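Local coordinates for protein copper induced nitroreductase D (Lactococcus lactis, PDB 2WQF) that binds flavin mononucleotide and probably works as a nitroreductase, a copper-induced enzyme involved in the defence against oxidative stress, at residues 9-14 with 184-189; 32-37 with 135-140; 99-104 with 175-180. All coordinates share one frame; numbering follows the deposited sequence. Where two conformers were deposited one is given.

Interaction 3 lies nearest the middle of the chain, a fully buried pairing of two antiparallel strands held by backbone hydrogen bonds and apolar side chains. Interaction 2, also buried, sits one layer out, where helix 23-35 packs on helix 121-143; Val137 packs on Val34 of helix 23-35 and also on the sheet. Interaction 1 is the peripheral one: two loops, partly open to solvent, whose charged side chains gather round the FMN phosphate. Trp138, on the helix segment of interaction 2, touches Arg10 and Thr12 of interaction 1 and Leu177 of interaction 3, so the 135-140 segment joins core to cofactor.

Interaction 1: 9-14 with 184-189. With FMN (flavin mononucleotide), chain B.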
loop_
_atom_site.group_PDB
_atom_site.type_symbol
_atom_site.label_atom_id
_atom_site.label_comp_id
_atom_site.label_asym_id
_atom_site.label_seq_id
_atom_site.Cartn_x
_atom_site.Cartn_y
_atom_site.Cartn_z
ATOM N N ASN A 9 11.289 8.136 -8.507
ATOM C CA ASN A 9 11.180 8.034 -9.957
ATOM C C ASN A 9 9.793 7.593 -10.450
ATOM O O ASN A 9 9.434 7.835 -11.602
ATOM C CB ASN A 9 12.257 7.082 -10.483
ATOM C CG ASN A 9 12.314 7.043 -11.994
ATOM O OD1 ASN A 9 12.511 8.074 -12.649
ATOM N ND2 ASN A 9 12.130 5.857 -12.557
ATOM N N ARG A 10 9.023 6.952 -9.578
ATOM C CA ARG A 10 7.652 6.555 -9.885
ATOM C C ARG A 10 6.777 7.803 -9.853
ATOM O O ARG A 10 6.740 8.518 -8.844
ATOM C CB ARG A 10 7.109 5.543 -8.881
ATOM C CG ARG A 10 5.679 5.095 -9.181
ATOM C CD ARG A 10 4.828 4.933 -7.960
ATOM N NE ARG A 10 4.865 6.149 -7.181
ATOM C CZ ARG A 10 4.194 7.271 -7.454
ATOM N NH1 ARG A 10 3.289 7.320 -8.425
ATOM N NH2 ARG A 10 4.394 8.338 -6.696
ATOM N N ARG A 11 6.107 8.076 -10.970
ATOM C CA ARG A 11 5.192 9.198 -11.090
ATOM C C ARG A 11 3.965 8.811 -11.907
ATOM O O ARG A 11 3.970 7.830 -12.657
ATOM C CB ARG A 11 5.866 10.395 -11.753
ATOM C CG ARG A 11 7.039 10.980 -10.965
ATOM C CD ARG A 11 6.630 11.602 -9.640
ATOM N NE ARG A 11 5.606 12.630 -9.812
ATOM C CZ ARG A 11 5.845 13.860 -10.246
ATOM N NH1 ARG A 11 7.090 14.268 -10.481
ATOM N NH2 ARG A 11 4.846 14.693 -10.387
ATOM N N THR A 12 2.919 9.612 -11.758
ATOM C CA THR A 12 1.749 9.533 -12.622
ATOM C C THR A 12 2.098 10.104 -13.995
ATOM O O THR A 12 2.464 11.276 -14.142
ATOM C CB THR A 12 0.564 10.285 -12.001
ATOM O OG1 THR A 12 0.092 9.566 -10.861
ATOM C CG2 THR A 12 -0.575 10.437 -12.993
ATOM N N ILE A 13 2.016 9.241 -14.996
ATOM C CA ILE A 13 2.232 9.615 -16.381
ATOM C C ILE A 13 0.972 9.347 -17.167
ATOM O O ILE A 13 0.554 8.202 -17.306
ATOM C CB ILE A 13 3.385 8.781 -17.007
ATOM C CG1 ILE A 13 4.676 8.894 -16.185
ATOM C CG2 ILE A 13 3.596 9.127 -18.479
ATOM C CD1 ILE A 13 5.281 10.280 -16.128
ATOM N N TYR A 14 0.379 10.408 -17.682
ATOM C CA TYR A 14 -0.851 10.291 -18.457
ATOM C C TYR A 14 -0.593 10.075 -19.947
ATOM O O TYR A 14 -1.418 9.457 -20.625
ATOM C CB TYR A 14 -1.745 11.525 -18.254
ATOM C CG TYR A 14 -2.350 11.562 -16.857
ATOM C CD1 TYR A 14 -3.169 10.514 -16.406
ATOM C CD2 TYR A 14 -2.065 12.602 -15.974
ATOM C CE1 TYR A 14 -3.723 10.536 -15.147
ATOM C CE2 TYR A 14 -2.620 12.639 -14.697
ATOM C CZ TYR A 14 -3.436 11.604 -14.283
ATOM O OH TYR A 14 -3.997 11.651 -13.010
ATOM N N ALA A 184 5.329 11.969 -22.429
ATOM C CA ALA A 184 5.514 13.319 -21.900
ATOM C C ALA A 184 5.813 13.187 -20.410
ATOM O O ALA A 184 5.336 12.272 -19.769
ATOM C CB ALA A 184 4.272 14.197 -22.116
ATOM N N PRO A 185 6.570 14.134 -19.858
ATOM C CA PRO A 185 6.990 14.088 -18.463
ATOM C C PRO A 185 5.825 14.268 -17.498
ATOM O O PRO A 185 4.798 14.843 -17.844
ATOM C CB PRO A 185 7.966 15.266 -18.344
ATOM C CG PRO A 185 8.258 15.706 -19.704
ATOM C CD PRO A 185 7.114 15.301 -20.565
ATOM N N ALA A 186 6.001 13.777 -16.278
ATOM C CA ALA A 186 5.071 14.042 -15.194
ATOM C C ALA A 186 4.920 15.534 -14.957
ATOM O O ALA A 186 5.832 16.333 -15.212
ATOM C CB ALA A 186 5.557 13.381 -13.901
ATOM N N GLY A 187 3.769 15.910 -14.424
ATOM C CA GLY A 187 3.564 17.283 -14.009
ATOM C C GLY A 187 4.265 17.659 -12.713
ATOM O O GLY A 187 5.018 16.901 -12.113
ATOM N N GLU A 188 3.998 18.873 -12.260
ATOM C CA GLU A 188 4.553 19.356 -11.017
ATOM C C GLU A 188 3.798 18.744 -9.853
ATOM O O GLU A 188 2.623 18.387 -9.979
ATOM C CB GLU A 188 4.444 20.869 -10.989
ATOM C CG GLU A 188 5.310 21.540 -12.018
ATOM C CD GLU A 188 4.963 23.004 -12.175
ATOM O OE1 GLU A 188 4.215 23.540 -11.325
ATOM O OE2 GLU A 188 5.451 23.615 -13.140
ATOM N N LYS A 189 4.478 18.610 -8.726
ATOM C CA LYS A 189 3.883 18.046 -7.519
ATOM C C LYS A 189 4.456 18.738 -6.305
ATOM O O LYS A 189 5.655 18.964 -6.212
ATOM C CB LYS A 189 4.153 16.531 -7.447
ATOM C CG LYS A 189 3.532 15.857 -6.250
ATOM C CD LYS A 189 3.634 14.323 -6.288
ATOM C CE LYS A 189 5.044 13.845 -6.232
ATOM N NZ LYS A 189 5.066 12.395 -5.874
HETATM N N1 FMN B . -4.951 9.264 -10.364
HETATM C C2 FMN B . -5.968 9.294 -11.424
HETATM O O2 FMN B . -5.739 9.861 -12.468
HETATM N N3 FMN B . -7.249 8.709 -11.156
HETATM C C4 FMN B . -7.556 8.085 -9.962
HETATM O O4 FMN B . -8.613 7.530 -9.839
HETATM C C4A FMN B . -6.549 8.076 -8.897
HETATM N N5 FMN B . -6.753 7.559 -7.732
HETATM C C5A FMN B . -5.571 7.254 -6.863
HETATM C C6 FMN B . -5.759 6.330 -5.697
HETATM C C7 FMN B . -4.741 5.965 -4.928
HETATM C C7M FMN B . -4.997 5.056 -3.746
HETATM C C8 FMN B . -3.359 6.482 -5.265
HETATM C C8M FMN B . -2.167 6.022 -4.443
HETATM C C9 FMN B . -3.173 7.330 -6.283
HETATM C C9A FMN B . -4.337 7.743 -7.148
HETATM N N10 FMN B . -4.204 8.657 -8.238
HETATM C C10 FMN B . -5.221 8.701 -9.193
HETATM C "C1'" FMN B . -2.924 9.277 -8.554
HETATM C "C2'" FMN B . -2.571 10.347 -7.524
HETATM O "O2'" FMN B . -3.365 11.482 -7.751
HETATM C "C3'" FMN B . -1.073 10.636 -7.650
HETATM O "O3'" FMN B . -0.429 9.450 -7.225
HETATM C "C4'" FMN B . -0.659 11.797 -6.730
HETATM O "O4'" FMN B . -1.203 13.018 -7.209
HETATM C "C5'" FMN B . 0.859 11.929 -6.615
HETATM O "O5'" FMN B . 1.400 12.113 -7.915
HETATM P P FMN B . 2.486 11.044 -8.501
HETATM O O1P FMN B . 3.594 10.895 -7.538
HETATM O O2P FMN B . 1.740 9.674 -8.728
HETATM O O3P FMN B . 2.964 11.664 -9.884
HETATM O O HOH W 1 7.904 17.255 -10.428
HETATM O O HOH W 2 1.952 13.771 -13.115
HETATM O O HOH W 3 2.552 12.498 -19.080
#
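The guanidinium group of Arg11 lies between Ala186 and Lys189, with the methyl CB of Ala186 over the centre of one face, 3.7 Å above the plane, and CE of Lys189 over the opposite face, displaced toward the rim. Its edge does the polar work. NH2 donates to Gly187 O (2.8 Å, 150° at the hydrogen), coming from above the carbonyl plane, while NE donates to O3P of the FMN phosphate. Bends at chi2 and chi3 fold the side chain back so that these two groups serve loop and cofactor at once.

The Lys189 chain runs extended from the backbone and bends at chi3, which brings its NZ to 2.7 Å from FMN O1P. Arg10 meets the same phosphate edge-on: NH1 donates to O2P, NH2 to O1P, the first nearly straight at 171°. The loop following helix 3-9 and the loop following strand 171-182 thus form the phosphate-binding part of the FMN site of this nitroreductase-family protein, and Thr12 adds bonds from its N to O3P and from OG1 to O2P. Farther along the cofactor, Tyr14 OH binds the flavin carbonyl O2, which lies at the edge of the tyrosine ring, 2.6 Å from the hydroxyl. The positive charges gathered here probably balance that of the phosphate.

On the side of Ile13 the contact is mostly apolar, its CD1 3.8 Å from Ala186 CB. Between this patch and the phosphate a water joins the two loops, donating to Thr12 O and accepting from Gly187 N.

Interaction 2: 32-37 with 135-140; sequences EAVRFS and VNVWTA. With FMN (flavin mononucleotide), chain B.
Ala33 and Val34 meet Val137 and Ala140 in a helix-helix contact between the end of helix 23-35 and the long helix 121-143, within the alpha+beta fold of the nitroreductase family. The apolar contacts centre on small side chains. Ala33 CB points at the partner helix and lies 4.0 Å from Ala140 CB. Its distance to Val137 CG2, measured from the same Ala33 CB, is 3.9 Å. The methyl also rests against the backbone of the partner helix, at Asn136 O and Val137 CA. With only a methyl group between them, the backbones come close: the CA atoms of Ala33 and Val137 are 5.2 Å apart. Val34 and Val137 lie side by side and point the same way, their CG2 branches meeting at 3.6 Å. The other branch of Val137, CG1, is anti to the backbone N (chi1 168°) and packs on Ile99 of the central sheet, so this valine fills the junction of both helices and the strand layer.

On the opposite side of helix 121-143, Trp138 turns to the cofactor, its CZ2 3.8 Å from FMN O2P. Leu7 of the second subunit packs on Asn136, and its Phe3 on the neighbouring Thr139.

Polar contacts are few and buried. Ser37, just beyond the helix, donates from OG to Ala33 O (2.7 Å), reaching back one turn. That bond commits the hydroxyl proton and leaves the oxygen as acceptor for Asn136, whose ND2 approaches at 2.9 Å along a nearly straight line, 176° at the hydrogen, with Ser37 OG only 2° out of the amide plane.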
loop_
_atom_site.group_PDB
_atom_site.type_symbol
_atom_site.label_atom_id
_atom_site.label_comp_id
_atom_site.label_asym_id
_atom_site.label_seq_id
_atom_site.Cartn_x
_atom_site.Cartn_y
_atom_site.Cartn_z
ATOM N N GLU A 32 6.734 -10.379 -10.096
ATOM C CA GLU A 32 7.661 -10.309 -8.980
ATOM C C GLU A 32 7.268 -9.235 -7.977
ATOM O O GLU A 32 7.401 -9.446 -6.769
ATOM C CB GLU A 32 9.097 -10.089 -9.443
ATOM C CG GLU A 32 9.702 -11.293 -10.160
ATOM C CD GLU A 32 11.139 -11.067 -10.553
ATOM O OE1 GLU A 32 11.472 -9.945 -10.996
ATOM O OE2 GLU A 32 11.940 -12.002 -10.418
ATOM N N ALA A 33 6.832 -8.075 -8.464
ATOM C CA ALA A 33 6.471 -6.983 -7.569
ATOM C C ALA A 33 5.311 -7.393 -6.661
ATOM O O ALA A 33 5.308 -7.081 -5.474
ATOM C CB ALA A 33 6.134 -5.728 -8.358
ATOM N N VAL A 34 4.337 -8.111 -7.203
ATOM C CA VAL A 34 3.227 -8.631 -6.403
ATOM C C VAL A 34 3.703 -9.755 -5.462
ATOM O O VAL A 34 3.383 -9.776 -4.264
ATOM C CB VAL A 34 2.108 -9.154 -7.309
ATOM C CG1 VAL A 34 1.029 -9.815 -6.474
ATOM C CG2 VAL A 34 1.557 -8.007 -8.139
ATOM N N ARG A 35 4.521 -10.655 -5.995
ATOM C CA ARG A 35 5.008 -11.820 -5.234
ATOM C C ARG A 35 5.702 -11.398 -3.941
ATOM O O ARG A 35 5.491 -11.987 -2.867
ATOM C CB ARG A 35 5.997 -12.606 -6.108
ATOM C CG ARG A 35 6.574 -13.837 -5.465
ATOM C CD ARG A 35 7.612 -14.490 -6.352
ATOM N NE ARG A 35 7.925 -15.852 -5.911
ATOM C CZ ARG A 35 7.188 -16.935 -6.200
ATOM N NH1 ARG A 35 6.121 -16.842 -6.973
ATOM N NH2 ARG A 35 7.532 -18.106 -5.724
ATOM N N PHE A 36 6.536 -10.368 -4.036
ATOM C CA PHE A 36 7.334 -9.924 -2.895
ATOM C C PHE A 36 6.710 -8.833 -2.058
ATOM O O PHE A 36 7.378 -8.265 -1.205
ATOM C CB PHE A 36 8.725 -9.548 -3.355
ATOM C CG PHE A 36 9.451 -10.689 -4.010
ATOM C CD1 PHE A 36 9.590 -11.902 -3.349
ATOM C CD2 PHE A 36 9.972 -10.558 -5.286
ATOM C CE1 PHE A 36 10.256 -12.954 -3.934
ATOM C CE2 PHE A 36 10.627 -11.601 -5.883
ATOM C CZ PHE A 36 10.762 -12.817 -5.209
ATOM N N SER A 37 5.422 -8.596 -2.261
ATOM C CA SER A 37 4.656 -7.669 -1.428
ATOM C C SER A 37 4.079 -8.403 -0.213
ATOM O O SER A 37 3.536 -9.509 -0.339
ATOM C CB SER A 37 3.496 -7.077 -2.217
ATOM O OG SER A 37 3.941 -6.228 -3.260
ATOM N N VAL A 135 1.205 -0.047 -5.849
ATOM C CA VAL A 135 2.346 0.879 -5.912
ATOM C C VAL A 135 3.646 0.134 -6.142
ATOM O O VAL A 135 4.547 0.661 -6.781
ATOM C CB VAL A 135 2.469 1.853 -4.690
ATOM C CG1 VAL A 135 1.213 2.664 -4.556
ATOM C CG2 VAL A 135 2.781 1.096 -3.384
ATOM N N ASN A 136 3.748 -1.107 -5.642
ATOM C CA ASN A 136 4.957 -1.860 -5.894
ATOM C C ASN A 136 5.091 -2.168 -7.396
ATOM O O ASN A 136 6.186 -2.095 -7.954
ATOM C CB ASN A 136 5.067 -3.139 -5.016
ATOM C CG ASN A 136 5.589 -2.841 -3.627
ATOM O OD1 ASN A 136 6.163 -1.772 -3.393
ATOM N ND2 ASN A 136 5.379 -3.766 -2.697
ATOM N N VAL A 137 3.987 -2.542 -8.031
ATOM C CA VAL A 137 3.980 -2.783 -9.464
ATOM C C VAL A 137 4.300 -1.492 -10.229
ATOM O O VAL A 137 5.129 -1.462 -11.131
ATOM C CB VAL A 137 2.641 -3.381 -9.935
ATOM C CG1 VAL A 137 2.532 -3.357 -11.452
ATOM C CG2 VAL A 137 2.487 -4.814 -9.420
ATOM N N TRP A 138 3.659 -0.421 -9.813
ATOM C CA TRP A 138 3.818 0.889 -10.443
ATOM C C TRP A 138 5.292 1.306 -10.417
ATOM O O TRP A 138 5.847 1.764 -11.419
ATOM C CB TRP A 138 2.944 1.882 -9.666
ATOM C CG TRP A 138 2.644 3.210 -10.286
ATOM C CD1 TRP A 138 3.243 3.792 -11.360
ATOM C CD2 TRP A 138 1.674 4.147 -9.802
ATOM N NE1 TRP A 138 2.659 5.037 -11.607
ATOM C CE2 TRP A 138 1.700 5.259 -10.656
ATOM C CE3 TRP A 138 0.754 4.128 -8.746
ATOM C CZ2 TRP A 138 0.861 6.359 -10.461
ATOM C CZ3 TRP A 138 -0.069 5.219 -8.555
ATOM C CH2 TRP A 138 -0.013 6.314 -9.419
ATOM N N THR A 139 5.911 1.174 -9.253
ATOM C CA THR A 139 7.291 1.550 -9.092
ATOM C C THR A 139 8.220 0.621 -9.869
ATOM O O THR A 139 9.201 1.069 -10.475
ATOM C CB THR A 139 7.695 1.583 -7.587
ATOM O OG1 THR A 139 6.799 2.448 -6.882
ATOM C CG2 THR A 139 9.111 2.077 -7.437
ATOM N N ALA A 140 7.907 -0.674 -9.887
ATOM C CA ALA A 140 8.712 -1.623 -10.652
ATOM C C ALA A 140 8.690 -1.276 -12.162
ATOM O O ALA A 140 9.709 -1.352 -12.862
ATOM C CB ALA A 140 8.247 -3.062 -10.397
HETATM N N1 FMN B . -4.951 9.264 -10.364
HETATM C C2 FMN B . -5.968 9.294 -11.424
HETATM O O2 FMN B . -5.739 9.861 -12.468
HETATM N N3 FMN B . -7.249 8.709 -11.156
HETATM C C4 FMN B . -7.556 8.085 -9.962
HETATM O O4 FMN B . -8.613 7.530 -9.839
HETATM C C4A FMN B . -6.549 8.076 -8.897
HETATM N N5 FMN B . -6.753 7.559 -7.732
HETATM C C5A FMN B . -5.571 7.254 -6.863
HETATM C C6 FMN B . -5.759 6.330 -5.697
HETATM C C7 FMN B . -4.741 5.965 -4.928
HETATM C C7M FMN B . -4.997 5.056 -3.746
HETATM C C8 FMN B . -3.359 6.482 -5.265
HETATM C C8M FMN B . -2.167 6.022 -4.443
HETATM C C9 FMN B . -3.173 7.330 -6.283
HETATM C C9A FMN B . -4.337 7.743 -7.148
HETATM N N10 FMN B . -4.204 8.657 -8.238
HETATM C C10 FMN B . -5.221 8.701 -9.193
HETATM C "C1'" FMN B . -2.924 9.277 -8.554
HETATM C "C2'" FMN B . -2.571 10.347 -7.524
HETATM O "O2'" FMN B . -3.365 11.482 -7.751
HETATM C "C3'" FMN B . -1.073 10.636 -7.650
HETATM O "O3'" FMN B . -0.429 9.450 -7.225
HETATM C "C4'" FMN B . -0.659 11.797 -6.730
HETATM O "O4'" FMN B . -1.203 13.018 -7.209
HETATM C "C5'" FMN B . 0.859 11.929 -6.615
HETATM O "O5'" FMN B . 1.400 12.113 -7.915
HETATM P P FMN B . 2.486 11.044 -8.501
HETATM O O1P FMN B . 3.594 10.895 -7.538
HETATM O O2P FMN B . 1.740 9.674 -8.728
HETATM O O3P FMN B . 2.964 11.664 -9.884
#

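Interaction 3: 99-104 with 175-180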
loop_
_atom_site.group_PDB
_atom_site.type_symbol
_atom_site.label_atom_id
_atom_site.label_comp_id
_atom_site.label_asym_id
_atom_site.label_seq_id
_atom_site.Cartn_x
_atom_site.Cartn_y
_atom_site.Cartn_z
ATOM N N ILE A 99 -3.315 -3.028 -16.090
ATOM C CA ILE A 99 -3.274 -4.049 -15.056
ATOM C C ILE A 99 -4.439 -3.808 -14.105
ATOM O O ILE A 99 -4.482 -2.784 -13.420
ATOM C CB ILE A 99 -1.956 -4.015 -14.289
ATOM C CG1 ILE A 99 -0.759 -4.129 -15.243
ATOM C CG2 ILE A 99 -1.925 -5.096 -13.183
ATOM C CD1 ILE A 99 0.543 -3.563 -14.665
ATOM N N LEU A 100 -5.395 -4.730 -14.092
ATOM C CA LEU A 100 -6.554 -4.637 -13.203
ATOM C C LEU A 100 -6.272 -5.419 -11.936
ATOM O O LEU A 100 -5.945 -6.600 -11.971
ATOM C CB LEU A 100 -7.823 -5.138 -13.885
ATOM C CG LEU A 100 -8.252 -4.296 -15.111
ATOM C CD1 LEU A 100 -7.565 -4.757 -16.374
ATOM C CD2 LEU A 100 -9.766 -4.359 -15.294
ATOM N N PHE A 101 -6.312 -4.694 -10.823
ATOM C CA PHE A 101 -6.068 -5.224 -9.495
ATOM C C PHE A 101 -7.357 -5.554 -8.799
ATOM O O PHE A 101 -8.225 -4.705 -8.703
ATOM C CB PHE A 101 -5.301 -4.193 -8.668
ATOM C CG PHE A 101 -3.859 -4.023 -9.095
ATOM C CD1 PHE A 101 -2.847 -4.815 -8.561
ATOM C CD2 PHE A 101 -3.527 -3.076 -10.054
ATOM C CE1 PHE A 101 -1.542 -4.630 -8.948
ATOM C CE2 PHE A 101 -2.228 -2.874 -10.428
ATOM C CZ PHE A 101 -1.229 -3.656 -9.893
ATOM N N PHE A 102 -7.450 -6.786 -8.288
ATOM C CA PHE A 102 -8.616 -7.266 -7.569
ATOM C C PHE A 102 -8.164 -7.792 -6.203
ATOM O O PHE A 102 -6.994 -8.129 -6.005
ATOM C CB PHE A 102 -9.323 -8.426 -8.295
ATOM C CG PHE A 102 -9.672 -8.171 -9.739
ATOM C CD1 PHE A 102 -10.996 -8.018 -10.131
ATOM C CD2 PHE A 102 -8.691 -8.173 -10.712
ATOM C CE1 PHE A 102 -11.331 -7.820 -11.491
ATOM C CE2 PHE A 102 -9.006 -7.959 -12.045
ATOM C CZ PHE A 102 -10.324 -7.814 -12.445
ATOM N N GLU A 103 -9.108 -7.887 -5.270
ATOM C CA GLU A 103 -8.885 -8.558 -3.994
ATOM C C GLU A 103 -9.854 -9.731 -3.924
ATOM O O GLU A 103 -11.068 -9.569 -4.163
ATOM C CB GLU A 103 -9.122 -7.603 -2.824
ATOM C CG GLU A 103 -7.996 -6.581 -2.661
ATOM C CD GLU A 103 -6.689 -7.252 -2.220
ATOM O OE1 GLU A 103 -6.737 -8.029 -1.237
ATOM O OE2 GLU A 103 -5.620 -7.021 -2.863
ATOM N N ASP A 104 -9.342 -10.906 -3.589
ATOM C CA ASP A 104 -10.156 -12.114 -3.549
ATOM C C ASP A 104 -10.994 -12.188 -2.253
ATOM O O ASP A 104 -10.496 -12.477 -1.160
ATOM C CB ASP A 104 -9.254 -13.332 -3.699
ATOM C CG ASP A 104 -10.038 -14.613 -3.901
ATOM O OD1 ASP A 104 -11.231 -14.668 -3.546
ATOM O OD2 ASP A 104 -9.455 -15.572 -4.408
ATOM N N GLY A 175 -8.735 -1.279 -8.751
ATOM C CA GLY A 175 -7.933 -0.259 -9.401
ATOM C C GLY A 175 -7.467 -0.749 -10.764
ATOM O O GLY A 175 -7.397 -1.955 -11.001
ATOM N N GLN A 176 -7.161 0.181 -11.661
ATOM C CA GLN A 176 -6.665 -0.146 -12.994
ATOM C C GLN A 176 -5.436 0.680 -13.292
ATOM O O GLN A 176 -5.496 1.900 -13.449
ATOM C CB GLN A 176 -7.731 0.080 -14.067
ATOM C CG GLN A 176 -9.016 -0.676 -13.799
ATOM C CD GLN A 176 -9.974 0.119 -12.931
ATOM O OE1 GLN A 176 -10.315 1.249 -13.257
ATOM N NE2 GLN A 176 -10.420 -0.473 -11.840
ATOM N N LEU A 177 -4.304 0.002 -13.378
ATOM C CA LEU A 177 -3.034 0.671 -13.603
ATOM C C LEU A 177 -2.715 0.612 -15.102
ATOM O O LEU A 177 -2.389 -0.434 -15.642
ATOM C CB LEU A 177 -1.936 0.040 -12.762
ATOM C CG LEU A 177 -0.610 0.778 -12.759
ATOM C CD1 LEU A 177 -0.660 2.104 -11.994
ATOM C CD2 LEU A 177 0.493 -0.134 -12.172
ATOM N N VAL A 178 -2.897 1.747 -15.768
ATOM C CA VAL A 178 -2.633 1.929 -17.186
ATOM C C VAL A 178 -1.146 2.227 -17.347
ATOM O O VAL A 178 -0.599 3.063 -16.631
ATOM C CB VAL A 178 -3.461 3.095 -17.733
ATOM C CG1 VAL A 178 -3.229 3.276 -19.209
ATOM C CG2 VAL A 178 -4.934 2.834 -17.496
ATOM N N PHE A 179 -0.474 1.504 -18.247
ATOM C CA PHE A 179 0.979 1.602 -18.367
ATOM C C PHE A 179 1.454 1.558 -19.800
ATOM O O PHE A 179 0.781 1.049 -20.700
ATOM C CB PHE A 179 1.678 0.526 -17.523
ATOM C CG PHE A 179 1.612 -0.862 -18.109
ATOM C CD1 PHE A 179 2.665 -1.340 -18.868
ATOM C CD2 PHE A 179 0.484 -1.657 -17.936
ATOM C CE1 PHE A 179 2.618 -2.622 -19.410
ATOM C CE2 PHE A 179 0.417 -2.940 -18.499
ATOM C CZ PHE A 179 1.486 -3.403 -19.243
ATOM N N GLY A 180 2.621 2.139 -20.022
ATOM C CA GLY A 180 3.206 2.162 -21.351
ATOM C C GLY A 180 4.458 2.991 -21.422
ATOM O O GLY A 180 5.037 3.349 -20.405
#
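Phe101 and Leu177 lie side by side across a strand pair and point the same way. From CB, which sits 3.9 Å from Gly175 O, the phenylalanine side chain continues with CG anti to the carbonyl carbon (chi1 -72°), which lays the ring alongside Leu177. CD2 passes the same oxygen at longer range, and CE2 then meets Leu177 CB at 3.7 Å, the leucine carbon lying at the ring edge, in its plane. At the far end CZ reaches Val137 of helix 121-143, which covers this side of the sheet.

The backbones beneath belong to neighbouring antiparallel strands of the central sheet in the nitroreductase fold. Ile99 and Leu177 form a hydrogen-bonded pair: Ile99 N to Leu177 O and Leu177 N to Ile99 O are both 2.8 Å. Leu100 and Gln176 are the non-hydrogen-bonded pair. Phe101 N donates to Gly175 O at 3.0 Å, whereas the return bond from Gly175 N to Phe101 O is weak.

On the face that carries Phe101, Ile99 crosses Phe179 at about a right angle, Ile99 CG1 coming within 3.7 Å of Phe179 CE2. On the other face Leu100 CG touches Gln176 CG at 3.9 Å, and the amide of Gln176 is held by Tyr153 N at OE1 and by Asn154 OD1 at NE2.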